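Local atomic coordinates of nuclear RNA export factor 2 (Drosophila melanogaster, PDB entry 6MRK), a protein that acts with Panx, Piwi and Nxt1 in cotranscriptional transposon silencing in the ovary, binds RNA and may take part in mRNA export from the nucleus. Residues Q2-V15 with F109-G121. Sequence-based numbering, arbitrary orientation.
Sequences QKNFLCDTGAYELV and FHSLQTDVMHYNG
The ring of Y119 takes the CB of A11 over one face, 3.9 Å from its centroid and 19° off the ring normal, while CD1 of L14 comes up at the edge, near the ring plane. The second ring, that of F5, is met obliquely by M117 SD, 5.2 Å from its centroid, in a Met-aromatic contact. Both rings belong to the NTF2-like domain of this NXF protein and illustrate how a short, weakly bonded strand, outermost within this chain, can be joined to a curved sheet before the chain enters the helix packed against it. The parallel pairing with the strand that ends at Y119 rests on F5 opposite D115. F5 N donates to T114 O, and F5 O accepts from V116 N; C7 N then donates to V116 O. Two side-chain amides continue the pairing toward the N-terminus. OD1 of N4 accepts from T114 N at 2.9 Å, with the donor well above its carbonyl plane, whereas OE1 of Q113 receives K3 N in plane, on a lone pair.

On the face turned to helix 12-27, V116 is the common partner: its CG2 meets L6 CD1 at 3.6 Å, the two side chains lying side by side, and also V15 CG2, while its CG1 touches the CB atoms of C7 and A11. The opposite face, with F5 and D115, adjoins the chain of another protein, where D115 finds a basic partner for a salt bridge and a polar one for a hydrogen bond, both outside this contact. A type I turn from D8 to A11 leads from strand to helix and sets A11 against the Y119 ring. At the helix, V15 and T114 meet tip to tip; CG1 of V15, anti to its own backbone N (chi1 -180°), lies 3.5 Å from T114 OG1.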
loop_
_atom_site.group_PDB
_atom_site.type_symbol
_atom_site.label_atom_id
_atom_site.label_comp_id
_atom_site.label_asym_id
_atom_site.label_seq_id
_atom_site.Cartn_x
_atom_site.Cartn_y
_atom_site.Cartn_z
ATOM N N GLN A 2 0.669 -19.240 1.667
ATOM C CA GLN A 2 0.510 -17.961 2.454
ATOM C C GLN A 2 1.724 -17.717 3.359
ATOM O O GLN A 2 1.895 -18.501 4.312
ATOM C CB GLN A 2 -0.729 -18.028 3.342
ATOM C CG GLN A 2 -2.028 -18.135 2.561
ATOM C CD GLN A 2 -3.186 -17.636 3.390
ATOM O OE1 GLN A 2 -3.220 -17.823 4.606
ATOM N NE2 GLN A 2 -4.129 -16.962 2.747
ATOM N N LYS A 3 2.512 -16.663 3.100
ATOM C CA LYS A 3 3.626 -16.242 3.995
ATOM C C LYS A 3 3.404 -14.802 4.475
ATOM O O LYS A 3 3.081 -13.918 3.649
ATOM C CB LYS A 3 5.003 -16.370 3.342
ATOM C CG LYS A 3 6.038 -16.908 4.316
ATOM C CD LYS A 3 7.469 -16.734 3.912
ATOM C CE LYS A 3 7.816 -17.521 2.670
ATOM N NZ LYS A 3 7.525 -18.967 2.801
ATOM N N ASN A 4 3.571 -14.594 5.780
ATOM C CA ASN A 4 3.540 -13.262 6.426
ATOM C C ASN A 4 4.991 -12.855 6.672
ATOM O O ASN A 4 5.792 -13.721 7.014
ATOM C CB ASN A 4 2.736 -13.272 7.728
ATOM C CG ASN A 4 1.269 -13.553 7.504
ATOM O OD1 ASN A 4 0.721 -13.213 6.465
ATOM N ND2 ASN A 4 0.618 -14.181 8.470
ATOM N N PHE A 5 5.304 -11.577 6.504
ATOM C CA PHE A 5 6.616 -11.008 6.874
ATOM C C PHE A 5 6.478 -10.255 8.210
ATOM O O PHE A 5 5.424 -9.626 8.472
ATOM C CB PHE A 5 7.143 -10.152 5.723
ATOM C CG PHE A 5 8.504 -9.585 6.003
ATOM C CD1 PHE A 5 9.600 -10.421 6.107
ATOM C CD2 PHE A 5 8.676 -8.231 6.223
ATOM C CE1 PHE A 5 10.852 -9.908 6.410
ATOM C CE2 PHE A 5 9.927 -7.721 6.532
ATOM C CZ PHE A 5 11.013 -8.559 6.629
ATOM N N LEU A 6 7.504 -10.378 9.057
ATOM C CA LEU A 6 7.620 -9.660 10.348
ATOM C C LEU A 6 9.011 -9.038 10.470
ATOM O O LEU A 6 9.974 -9.752 10.650
ATOM C CB LEU A 6 7.346 -10.621 11.500
ATOM C CG LEU A 6 6.766 -9.978 12.750
ATOM C CD1 LEU A 6 5.755 -8.902 12.402
ATOM C CD2 LEU A 6 6.124 -11.030 13.622
ATOM N N CYS A 7 9.051 -7.724 10.322
ATOM C CA CYS A 7 10.112 -6.758 10.700
ATOM C C CYS A 7 10.920 -7.210 11.924
ATOM O O CYS A 7 12.143 -7.366 11.835
ATOM C CB CYS A 7 9.368 -5.486 11.086
ATOM S SG CYS A 7 10.239 -3.984 10.651
ATOM N N ASP A 8 10.215 -7.338 13.043
ATOM C CA ASP A 8 10.737 -7.494 14.416
ATOM C C ASP A 8 9.693 -8.335 15.139
ATOM O O ASP A 8 8.504 -8.117 14.902
ATOM C CB ASP A 8 10.946 -6.135 15.096
ATOM C CG ASP A 8 11.375 -6.210 16.556
ATOM O OD1 ASP A 8 10.974 -7.174 17.250
ATOM O OD2 ASP A 8 12.110 -5.309 16.992
ATOM N N THR A 9 10.124 -9.242 15.998
ATOM C CA THR A 9 9.234 -10.136 16.766
ATOM C C THR A 9 8.487 -9.352 17.852
ATOM O O THR A 9 7.589 -9.953 18.444
ATOM C CB THR A 9 10.057 -11.275 17.357
ATOM O OG1 THR A 9 11.170 -10.673 18.013
ATOM C CG2 THR A 9 10.549 -12.231 16.296
ATOM N N GLY A 10 8.857 -8.093 18.115
ATOM C CA GLY A 10 8.151 -7.197 19.051
ATOM C C GLY A 10 6.875 -6.666 18.433
ATOM O O GLY A 10 5.894 -6.416 19.158
ATOM N N ALA A 11 6.874 -6.559 17.113
ATOM C CA ALA A 11 5.738 -6.098 16.295
ATOM C C ALA A 11 4.657 -7.179 16.195
ATOM O O ALA A 11 3.598 -6.879 15.629
ATOM C CB ALA A 11 6.246 -5.735 14.925
ATOM N N TYR A 12 4.896 -8.392 16.686
ATOM C CA TYR A 12 4.000 -9.526 16.367
ATOM C C TYR A 12 2.556 -9.236 16.793
ATOM O O TYR A 12 1.653 -9.439 15.958
ATOM C CB TYR A 12 4.397 -10.855 17.003
ATOM C CG TYR A 12 3.383 -11.915 16.640
ATOM C CD1 TYR A 12 3.259 -12.341 15.321
ATOM C CD2 TYR A 12 2.463 -12.398 17.571
ATOM C CE1 TYR A 12 2.300 -13.264 14.949
ATOM C CE2 TYR A 12 1.503 -13.338 17.215
ATOM C CZ TYR A 12 1.423 -13.770 15.893
ATOM O OH TYR A 12 0.503 -14.683 15.456
ATOM N N GLU A 13 2.304 -8.829 18.036
ATOM C CA GLU A 13 0.893 -8.756 18.501
ATOM C C GLU A 13 0.268 -7.411 18.088
ATOM O O GLU A 13 -0.909 -7.220 18.415
ATOM C CB GLU A 13 0.732 -9.126 19.982
ATOM C CG GLU A 13 1.588 -8.358 20.969
ATOM C CD GLU A 13 1.141 -8.592 22.406
ATOM O OE1 GLU A 13 0.439 -9.607 22.662
ATOM O OE2 GLU A 13 1.474 -7.753 23.266
ATOM N N LEU A 14 0.981 -6.562 17.329
ATOM C CA LEU A 14 0.431 -5.337 16.667
ATOM C C LEU A 14 -0.303 -5.712 15.373
ATOM O O LEU A 14 -1.125 -4.907 14.904
ATOM C CB LEU A 14 1.549 -4.328 16.366
ATOM C CG LEU A 14 1.353 -3.472 15.110
ATOM C CD1 LEU A 14 1.797 -2.036 15.347
ATOM C CD2 LEU A 14 2.068 -4.081 13.898
ATOM N N VAL A 15 -0.009 -6.857 14.771
ATOM C CA VAL A 15 -0.788 -7.278 13.575
ATOM C C VAL A 15 -2.231 -7.436 14.053
ATOM O O VAL A 15 -3.070 -6.665 13.612
ATOM C CB VAL A 15 -0.242 -8.549 12.890
ATOM C CG1 VAL A 15 -1.072 -8.941 11.663
ATOM C CG2 VAL A 15 1.228 -8.382 12.510
ATOM N N PHE A 109 -10.720 -12.935 7.016
ATOM C CA PHE A 109 -9.503 -12.784 7.854
ATOM C C PHE A 109 -8.543 -13.945 7.650
ATOM O O PHE A 109 -7.348 -13.754 7.848
ATOM C CB PHE A 109 -9.873 -12.640 9.328
ATOM C CG PHE A 109 -10.304 -11.232 9.637
ATOM C CD1 PHE A 109 -11.621 -10.833 9.479
ATOM C CD2 PHE A 109 -9.359 -10.284 9.975
ATOM C CE1 PHE A 109 -11.986 -9.518 9.707
ATOM C CE2 PHE A 109 -9.730 -8.970 10.206
ATOM C CZ PHE A 109 -11.036 -8.588 10.061
ATOM N N HIS A 110 -9.059 -15.108 7.273
ATOM C CA HIS A 110 -8.243 -16.308 6.944
ATOM C C HIS A 110 -7.366 -16.045 5.713
ATOM O O HIS A 110 -6.379 -16.768 5.528
ATOM C CB HIS A 110 -9.146 -17.518 6.685
ATOM C CG HIS A 110 -9.674 -18.166 7.921
ATOM N ND1 HIS A 110 -10.212 -19.446 7.908
ATOM C CD2 HIS A 110 -9.753 -17.729 9.199
ATOM C CE1 HIS A 110 -10.599 -19.769 9.125
ATOM N NE2 HIS A 110 -10.333 -18.728 9.938
ATOM N N SER A 111 -7.730 -15.074 4.876
ATOM C CA SER A 111 -7.125 -14.886 3.534
ATOM C C SER A 111 -5.955 -13.909 3.620
ATOM O O SER A 111 -5.258 -13.748 2.605
ATOM C CB SER A 111 -8.158 -14.429 2.538
ATOM O OG SER A 111 -8.405 -13.033 2.638
ATOM N N LEU A 112 -5.741 -13.311 4.792
ATOM C CA LEU A 112 -4.923 -12.088 4.911
ATOM C C LEU A 112 -3.447 -12.445 4.953
ATOM O O LEU A 112 -3.069 -13.243 5.813
ATOM C CB LEU A 112 -5.287 -11.333 6.188
ATOM C CG LEU A 112 -6.681 -10.716 6.232
ATOM C CD1 LEU A 112 -6.825 -9.928 7.519
ATOM C CD2 LEU A 112 -6.963 -9.835 5.013
ATOM N N GLN A 113 -2.657 -11.775 4.116
ATOM C CA GLN A 113 -1.181 -11.866 4.135
ATOM C C GLN A 113 -0.624 -10.512 4.553
ATOM O O GLN A 113 -1.038 -9.498 3.976
ATOM C CB GLN A 113 -0.674 -12.360 2.789
ATOM C CG GLN A 113 -0.960 -13.840 2.608
ATOM C CD GLN A 113 -0.562 -14.372 1.257
ATOM O OE1 GLN A 113 0.383 -15.151 1.130
ATOM N NE2 GLN A 113 -1.299 -13.954 0.240
ATOM N N THR A 114 0.279 -10.552 5.533
ATOM C CA THR A 114 0.785 -9.428 6.348
ATOM C C THR A 114 2.224 -9.158 5.914
ATOM O O THR A 114 2.955 -10.108 5.597
ATOM C CB THR A 114 0.608 -9.802 7.827
ATOM O OG1 THR A 114 -0.550 -9.061 8.193
ATOM C CG2 THR A 114 1.790 -9.514 8.739
ATOM N N ASP A 115 2.628 -7.902 5.898
ATOM C CA ASP A 115 4.057 -7.530 5.750
ATOM C C ASP A 115 4.316 -6.342 6.665
ATOM O O ASP A 115 3.918 -5.246 6.291
ATOM C CB ASP A 115 4.426 -7.170 4.305
ATOM C CG ASP A 115 4.294 -8.308 3.309
ATOM O OD1 ASP A 115 3.139 -8.612 2.938
ATOM O OD2 ASP A 115 5.341 -8.885 2.911
ATOM N N VAL A 116 4.932 -6.550 7.825
ATOM C CA VAL A 116 5.374 -5.418 8.688
ATOM C C VAL A 116 6.776 -5.038 8.233
ATOM O O VAL A 116 7.637 -5.896 8.266
ATOM C CB VAL A 116 5.343 -5.760 10.188
ATOM C CG1 VAL A 116 5.745 -4.552 11.014
ATOM C CG2 VAL A 116 3.983 -6.284 10.635
ATOM N N MET A 117 6.987 -3.804 7.802
ATOM C CA MET A 117 8.203 -3.441 7.036
ATOM C C MET A 117 9.108 -2.533 7.866
ATOM O O MET A 117 10.312 -2.552 7.595
ATOM C CB MET A 117 7.835 -2.736 5.730
ATOM C CG MET A 117 6.836 -3.519 4.883
ATOM S SD MET A 117 7.479 -5.000 4.037
ATOM C CE MET A 117 9.043 -4.405 3.390
ATOM N N HIS A 118 8.556 -1.747 8.795
ATOM C CA HIS A 118 9.320 -0.936 9.780
ATOM C C HIS A 118 8.629 -1.035 11.127
ATOM O O HIS A 118 7.411 -1.236 11.161
ATOM C CB HIS A 118 9.450 0.516 9.351
ATOM C CG HIS A 118 10.085 0.633 8.012
ATOM N ND1 HIS A 118 9.723 1.609 7.094
ATOM C CD2 HIS A 118 11.014 -0.134 7.404
ATOM C CE1 HIS A 118 10.426 1.452 5.990
ATOM N NE2 HIS A 118 11.234 0.389 6.161
ATOM N N TYR A 119 9.394 -0.931 12.198
ATOM C CA TYR A 119 8.824 -0.907 13.557
ATOM C C TYR A 119 9.849 -0.351 14.528
ATOM O O TYR A 119 10.918 -0.927 14.628
ATOM C CB TYR A 119 8.382 -2.305 13.961
ATOM C CG TYR A 119 7.819 -2.373 15.352
ATOM C CD1 TYR A 119 6.490 -2.108 15.601
ATOM C CD2 TYR A 119 8.625 -2.707 16.422
ATOM C CE1 TYR A 119 5.968 -2.200 16.881
ATOM C CE2 TYR A 119 8.128 -2.796 17.708
ATOM C CZ TYR A 119 6.791 -2.547 17.940
ATOM O OH TYR A 119 6.315 -2.646 19.215
ATOM N N ASN A 120 9.498 0.728 15.217
ATOM C CA ASN A 120 10.317 1.295 16.312
ATOM C C ASN A 120 9.389 2.028 17.305
ATOM O O ASN A 120 8.187 1.708 17.365
ATOM C CB ASN A 120 11.522 2.068 15.735
ATOM C CG ASN A 120 11.214 3.245 14.827
ATOM O OD1 ASN A 120 10.296 4.021 15.060
ATOM N ND2 ASN A 120 12.026 3.426 13.801
ATOM N N GLY A 121 9.949 2.933 18.109
ATOM C CA GLY A 121 9.232 3.749 19.107
ATOM C C GLY A 121 8.435 4.859 18.448
ATOM O O GLY A 121 7.381 5.198 18.983
#